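Local coordinates for flagellar hook-associated protein (Burkholderia pseudomallei, PDB 4UT1) that probably serves as a structural part of the bacterial flagellum, at the junction between the hook and the filament, at residues 80-85 / 623-628; 86-91 / 616-621. All blocks are in the same frame, centred on the assembly; numbering follows the deposited sequence.

How the contacts relate
Both contacts join the same two antiparallel helices, 80-106 and 593-630, at neighbouring levels with centres about 9 Å apart. Contact 1 lies at the surface, with none of its touching residues buried; contact 2 is partly buried, with Gly89 enclosed. The short helix axes come within 9.9 Å in contact 1 and 8.6 Å in contact 2, and the chemistry changes with the spacing: Leu82, Ile625 and Ala85 meet through methyl groups across the wider spacing, with the hydroxyl of Thr626 at the side of Leu82, while a glycine, two glutamines, a threonine, a water and an ethanediol occupy the narrower one. A probable hydrogen bond from Gln618 NE2 to Ala85 O, 3.0 Å, ties the two levels together.

Contact 1 of 2, residues 80-85 / 623-628; sequences NQLNAA and GQITQA
Ile625 is the first residue of 623-628 to reach across, and its two branches meet different partners on helix 80-106. Ile625 CG2 lies 3.5 Å from Leu82 CD1. It also touches the base of that side chain, with Ile625 CG2 3.8 Å from Leu82 CB. The other branch runs on through CG1 with CD1 anti to CA (chi2 180°), and Ile625 CD1 comes to 3.6 Å from Ala85 CB. Ile625 thus bridges two residues three positions apart on the facing helix, a spacing of nearly one turn. Its side chain and that of Leu82 pass each other in opposite directions, so the contact runs along their flanks as well as between their ends.

The segment axes are 9.9 Å apart at closest approach, with 155° between their N-to-C directions. This is antiparallel helix packing between the first modelled helix, 80-106, and the last, 593-630, which brings the beginning and end of the modelled chain side by side in the long helical part of FlgK. The nearest CA atoms are those of Leu82 and Ile625, 6.3 Å apart.

At Thr626 a hydroxyl replaces the methyl as the touching group: OG1 is 3.6 Å from Leu82 CD1, a van der Waals contact of a polar atom with a methyl. The first torsion of Thr626, -66°, holds OG1 beside its own backbone N, and the hydroxyl hydrogen-bonds to the carbonyl of Val622 one turn earlier.

Contact 2 of 2, residues 86-91 / 616-621; sequences QTQGSS and AAQTAL. With EDO (1,2-ethanediol), chain Q.
With chi1 at -178° and a bend at chi2 of 71°, Gln618 lays CG over the backbone of Gly89 and turns its amide toward Gln88. Gln88 has a similar bend, and the two side chains cross at about a right angle, with their amide planes steeply inclined to each other. The contact between them is aliphatic against amide: Gln88 CG lies 3.8 Å from Gln618 CD. The polar end of Gln618 is directed to the preceding turn of helix 80-106, where NE2 hydrogen-bonds to the carbonyl of Ala85.

Gly89 is where the backbones come nearest, its CA being 5.2 Å from that of Gln618. The bare Gly89 CA takes Gln618 CG at only 3.3 Å, a tight fit on the face of the helix turned to the partner. The segment axes approach to 8.6 Å, with 144° between their N-to-C directions: a close antiparallel helix crossing made through a glycine, within the long helical part of the protein. On its other side, helix 80-106 is tied to the chain around helix 201-215, through a hydrogen bond from Thr87 OG1 to Ser215 O.

Beside the glycine the link passes through solvent. A water donates to Gly89 O at 2.7 Å and is also hydrogen-bonded to Thr619 OG1 at 2.9 Å, spanning two oxygens that lie 4.4 Å apart. Thr619 OG1 shares a further 3.0 Å hydrogen bond with O1 of an ethanediol, probably from the crystallisation liquor, whose O1 also lies against Gly89 C.

Contact 1 of 2, residues 80-85 / 623-628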
loop_
_atom_site.group_PDB
_atom_site.type_symbol
_atom_site.label_atom_id
_atom_site.label_comp_id
_atom_site.label_asym_id
_atom_site.label_seq_id
_atom_site.Cartn_x
_atom_site.Cartn_y
_atom_site.Cartn_z
ATOM N N ASN A 80 26.816 14.898 -30.478
ATOM C CA ASN A 80 26.270 14.728 -29.137
ATOM C C ASN A 80 24.837 15.228 -29.013
ATOM O O ASN A 80 24.125 14.851 -28.084
ATOM C CB ASN A 80 27.146 15.433 -28.099
ATOM C CG ASN A 80 28.229 14.526 -27.541
ATOM O OD1 ASN A 80 28.146 13.300 -27.650
ATOM N ND2 ASN A 80 29.242 15.121 -26.933
ATOM N N GLN A 81 24.420 16.084 -29.942
ATOM C CA GLN A 81 23.055 16.598 -29.927
ATOM C C GLN A 81 22.078 15.506 -30.363
ATOM O O GLN A 81 21.058 15.280 -29.707
ATOM C CB GLN A 81 22.933 17.848 -30.810
ATOM C CG GLN A 81 23.337 19.140 -30.086
ATOM C CD GLN A 81 23.075 20.410 -30.896
ATOM O OE1 GLN A 81 23.335 20.468 -32.103
ATOM N NE2 GLN A 81 22.569 21.443 -30.220
ATOM N N LEU A 82 22.393 14.820 -31.455
ATOM C CA LEU A 82 21.566 13.713 -31.899
ATOM C C LEU A 82 21.539 12.610 -30.845
ATOM O O LEU A 82 20.486 12.033 -30.571
ATOM C CB LEU A 82 22.059 13.151 -33.233
ATOM C CG LEU A 82 21.365 11.853 -33.658
ATOM C CD1 LEU A 82 19.852 12.058 -33.831
ATOM C CD2 LEU A 82 21.973 11.262 -34.923
ATOM N N ASN A 83 22.697 12.318 -30.257
ATOM C CA ASN A 83 22.790 11.299 -29.215
ATOM C C ASN A 83 21.855 11.571 -28.049
ATOM O O ASN A 83 21.165 10.665 -27.589
ATOM C CB ASN A 83 24.219 11.183 -28.686
ATOM C CG ASN A 83 25.175 10.624 -29.715
ATOM O OD1 ASN A 83 24.768 9.903 -30.623
ATOM N ND2 ASN A 83 26.456 10.954 -29.577
ATOM N N ALA A 84 21.847 12.810 -27.566
ATOM C CA ALA A 84 21.009 13.174 -26.429
ATOM C C ALA A 84 19.531 13.081 -26.791
ATOM O O ALA A 84 18.724 12.569 -26.017
ATOM C CB ALA A 84 21.346 14.572 -25.946
ATOM N N ALA A 85 19.182 13.586 -27.966
ATOM C CA ALA A 85 17.795 13.559 -28.414
ATOM C C ALA A 85 17.345 12.117 -28.611
ATOM O O ALA A 85 16.267 11.720 -28.167
ATOM C CB ALA A 85 17.634 14.362 -29.700
ATOM N N GLY A 623 13.644 11.714 -35.427
ATOM C CA GLY A 623 13.569 11.407 -36.842
ATOM C C GLY A 623 14.075 12.572 -37.670
ATOM O O GLY A 623 14.842 12.393 -38.617
ATOM N N GLN A 624 13.669 13.775 -37.283
ATOM C CA GLN A 624 14.053 14.979 -38.010
ATOM C C GLN A 624 15.545 15.291 -37.873
ATOM O O GLN A 624 16.195 15.656 -38.843
ATOM C CB GLN A 624 13.220 16.160 -37.532
ATOM C CG GLN A 624 11.729 15.966 -37.802
ATOM C CD GLN A 624 10.857 16.813 -36.911
ATOM O OE1 GLN A 624 11.247 17.896 -36.483
ATOM N NE2 GLN A 624 9.656 16.318 -36.626
ATOM N N ILE A 625 16.087 15.144 -36.668
ATOM C CA ILE A 625 17.521 15.362 -36.458
ATOM C C ILE A 625 18.339 14.341 -37.248
ATOM O O ILE A 625 19.387 14.667 -37.831
ATOM C CB ILE A 625 17.869 15.290 -34.963
ATOM C CG1 ILE A 625 17.058 16.344 -34.206
ATOM C CG2 ILE A 625 19.369 15.456 -34.735
ATOM C CD1 ILE A 625 17.317 16.366 -32.716
ATOM N N THR A 626 17.837 13.110 -37.293
ATOM C CA THR A 626 18.509 12.039 -38.016
ATOM C C THR A 626 18.552 12.346 -39.504
ATOM O O THR A 626 19.588 12.180 -40.153
ATOM C CB THR A 626 17.816 10.685 -37.769
ATOM O OG1 THR A 626 17.968 10.330 -36.388
ATOM C CG2 THR A 626 18.420 9.588 -38.645
ATOM N N GLN A 627 17.427 12.808 -40.039
ATOM C CA GLN A 627 17.345 13.142 -41.451
ATOM C C GLN A 627 18.252 14.323 -41.759
ATOM O O GLN A 627 18.882 14.360 -42.812
ATOM C CB GLN A 627 15.901 13.444 -41.868
ATOM C CG GLN A 627 14.986 12.233 -41.850
ATOM C CD GLN A 627 13.621 12.536 -42.423
ATOM O OE1 GLN A 627 13.491 13.319 -43.359
ATOM N NE2 GLN A 627 12.592 11.927 -41.853
ATOM N N ALA A 628 18.326 15.280 -40.836
ATOM C CA ALA A 628 19.220 16.420 -41.010
ATOM C C ALA A 628 20.665 15.931 -41.124
ATOM O O ALA A 628 21.391 16.309 -42.044
ATOM C CB ALA A 628 19.073 17.418 -39.849
#

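Contact 2 of 2, residues 86-91 / 616-621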
loop_
_atom_site.group_PDB
_atom_site.type_symbol
_atom_site.label_atom_id
_atom_site.label_comp_id
_atom_site.label_asym_id
_atom_site.label_seq_id
_atom_site.Cartn_x
_atom_site.Cartn_y
_atom_site.Cartn_z
ATOM N N GLN A 86 18.182 11.334 -29.283
ATOM C CA GLN A 86 17.879 9.933 -29.515
ATOM C C GLN A 86 17.670 9.192 -28.195
ATOM O O GLN A 86 16.723 8.412 -28.063
ATOM C CB GLN A 86 18.994 9.257 -30.326
ATOM C CG GLN A 86 18.789 7.756 -30.484
ATOM C CD GLN A 86 17.613 7.415 -31.379
ATOM O OE1 GLN A 86 16.526 7.067 -30.903
ATOM N NE2 GLN A 86 17.821 7.517 -32.683
ATOM N N THR A 87 18.541 9.435 -27.216
ATOM C CA THR A 87 18.468 8.683 -25.970
ATOM C C THR A 87 17.230 9.075 -25.149
ATOM O O THR A 87 16.653 8.229 -24.468
ATOM C CB THR A 87 19.751 8.848 -25.113
ATOM O OG1 THR A 87 19.897 7.699 -24.263
ATOM C CG2 THR A 87 19.698 10.106 -24.257
ATOM N N GLN A 88 16.814 10.338 -25.237
ATOM C CA GLN A 88 15.557 10.778 -24.620
ATOM C C GLN A 88 14.360 10.130 -25.315
ATOM O O GLN A 88 13.384 9.750 -24.666
ATOM C CB GLN A 88 15.435 12.307 -24.666
ATOM C CG GLN A 88 14.082 12.876 -24.187
ATOM C CD GLN A 88 13.785 12.617 -22.713
ATOM O OE1 GLN A 88 14.494 11.861 -22.044
ATOM N NE2 GLN A 88 12.723 13.248 -22.199
ATOM N N GLY A 89 14.439 9.992 -26.632
ATOM C CA GLY A 89 13.352 9.415 -27.397
ATOM C C GLY A 89 13.176 7.940 -27.089
ATOM O O GLY A 89 12.052 7.457 -26.942
ATOM N N SER A 90 14.294 7.222 -27.010
ATOM C CA SER A 90 14.277 5.801 -26.682
ATOM C C SER A 90 13.775 5.567 -25.253
ATOM O O SER A 90 13.077 4.594 -24.986
ATOM C CB SER A 90 15.667 5.196 -26.848
ATOM O OG SER A 90 16.087 5.287 -28.189
ATOM N N SER A 91 14.158 6.451 -24.340
ATOM C CA SER A 91 13.668 6.381 -22.972
ATOM C C SER A 91 12.151 6.572 -22.919
ATOM O O SER A 91 11.436 5.773 -22.311
ATOM C CB SER A 91 14.355 7.425 -22.100
ATOM O OG SER A 91 13.785 7.439 -20.804
ATOM N N ALA A 616 5.567 10.505 -28.891
ATOM C CA ALA A 616 5.278 10.840 -30.278
ATOM C C ALA A 616 6.097 12.055 -30.718
ATOM O O ALA A 616 6.704 12.052 -31.789
ATOM C CB ALA A 616 3.800 11.106 -30.468
ATOM N N ALA A 617 6.109 13.085 -29.876
ATOM C CA ALA A 617 6.795 14.332 -30.194
ATOM C C ALA A 617 8.297 14.115 -30.300
ATOM O O ALA A 617 8.950 14.639 -31.203
ATOM C CB ALA A 617 6.500 15.386 -29.143
ATOM N N GLN A 618 8.840 13.347 -29.366
ATOM C CA GLN A 618 10.281 13.181 -29.300
ATOM C C GLN A 618 10.755 12.268 -30.416
ATOM O O GLN A 618 11.792 12.511 -31.009
ATOM C CB GLN A 618 10.715 12.628 -27.942
ATOM C CG GLN A 618 12.227 12.491 -27.800
ATOM C CD GLN A 618 12.912 13.839 -27.697
ATOM O OE1 GLN A 618 12.277 14.844 -27.373
ATOM N NE2 GLN A 618 14.211 13.870 -27.969
ATOM N N THR A 619 10.006 11.212 -30.690
ATOM C CA THR A 619 10.398 10.300 -31.750
ATOM C C THR A 619 10.394 11.029 -33.087
ATOM O O THR A 619 11.300 10.854 -33.910
ATOM C CB THR A 619 9.484 9.087 -31.798
ATOM O OG1 THR A 619 9.769 8.270 -30.663
ATOM C CG2 THR A 619 9.728 8.284 -33.072
ATOM N N ALA A 620 9.370 11.856 -33.281
ATOM C CA ALA A 620 9.276 12.701 -34.456
ATOM C C ALA A 620 10.519 13.571 -34.571
ATOM O O ALA A 620 11.169 13.604 -35.612
ATOM C CB ALA A 620 8.014 13.561 -34.401
ATOM N N LEU A 621 10.859 14.257 -33.486
ATOM C CA LEU A 621 12.031 15.127 -33.474
ATOM C C LEU A 621 13.340 14.381 -33.769
ATOM O O LEU A 621 14.176 14.849 -34.549
ATOM C CB LEU A 621 12.153 15.820 -32.128
ATOM C CG LEU A 621 13.400 16.694 -32.053
ATOM C CD1 LEU A 621 13.226 17.857 -33.030
ATOM C CD2 LEU A 621 13.619 17.177 -30.634
HETATM C C1 EDO Q . 12.532 6.643 -30.839
HETATM O O1 EDO Q . 12.689 7.933 -30.240
HETATM C C2 EDO Q . 11.982 5.670 -29.808
HETATM O O2 EDO Q . 12.715 4.436 -29.849
HETATM O O HOH W 1 9.922 8.798 -27.817
#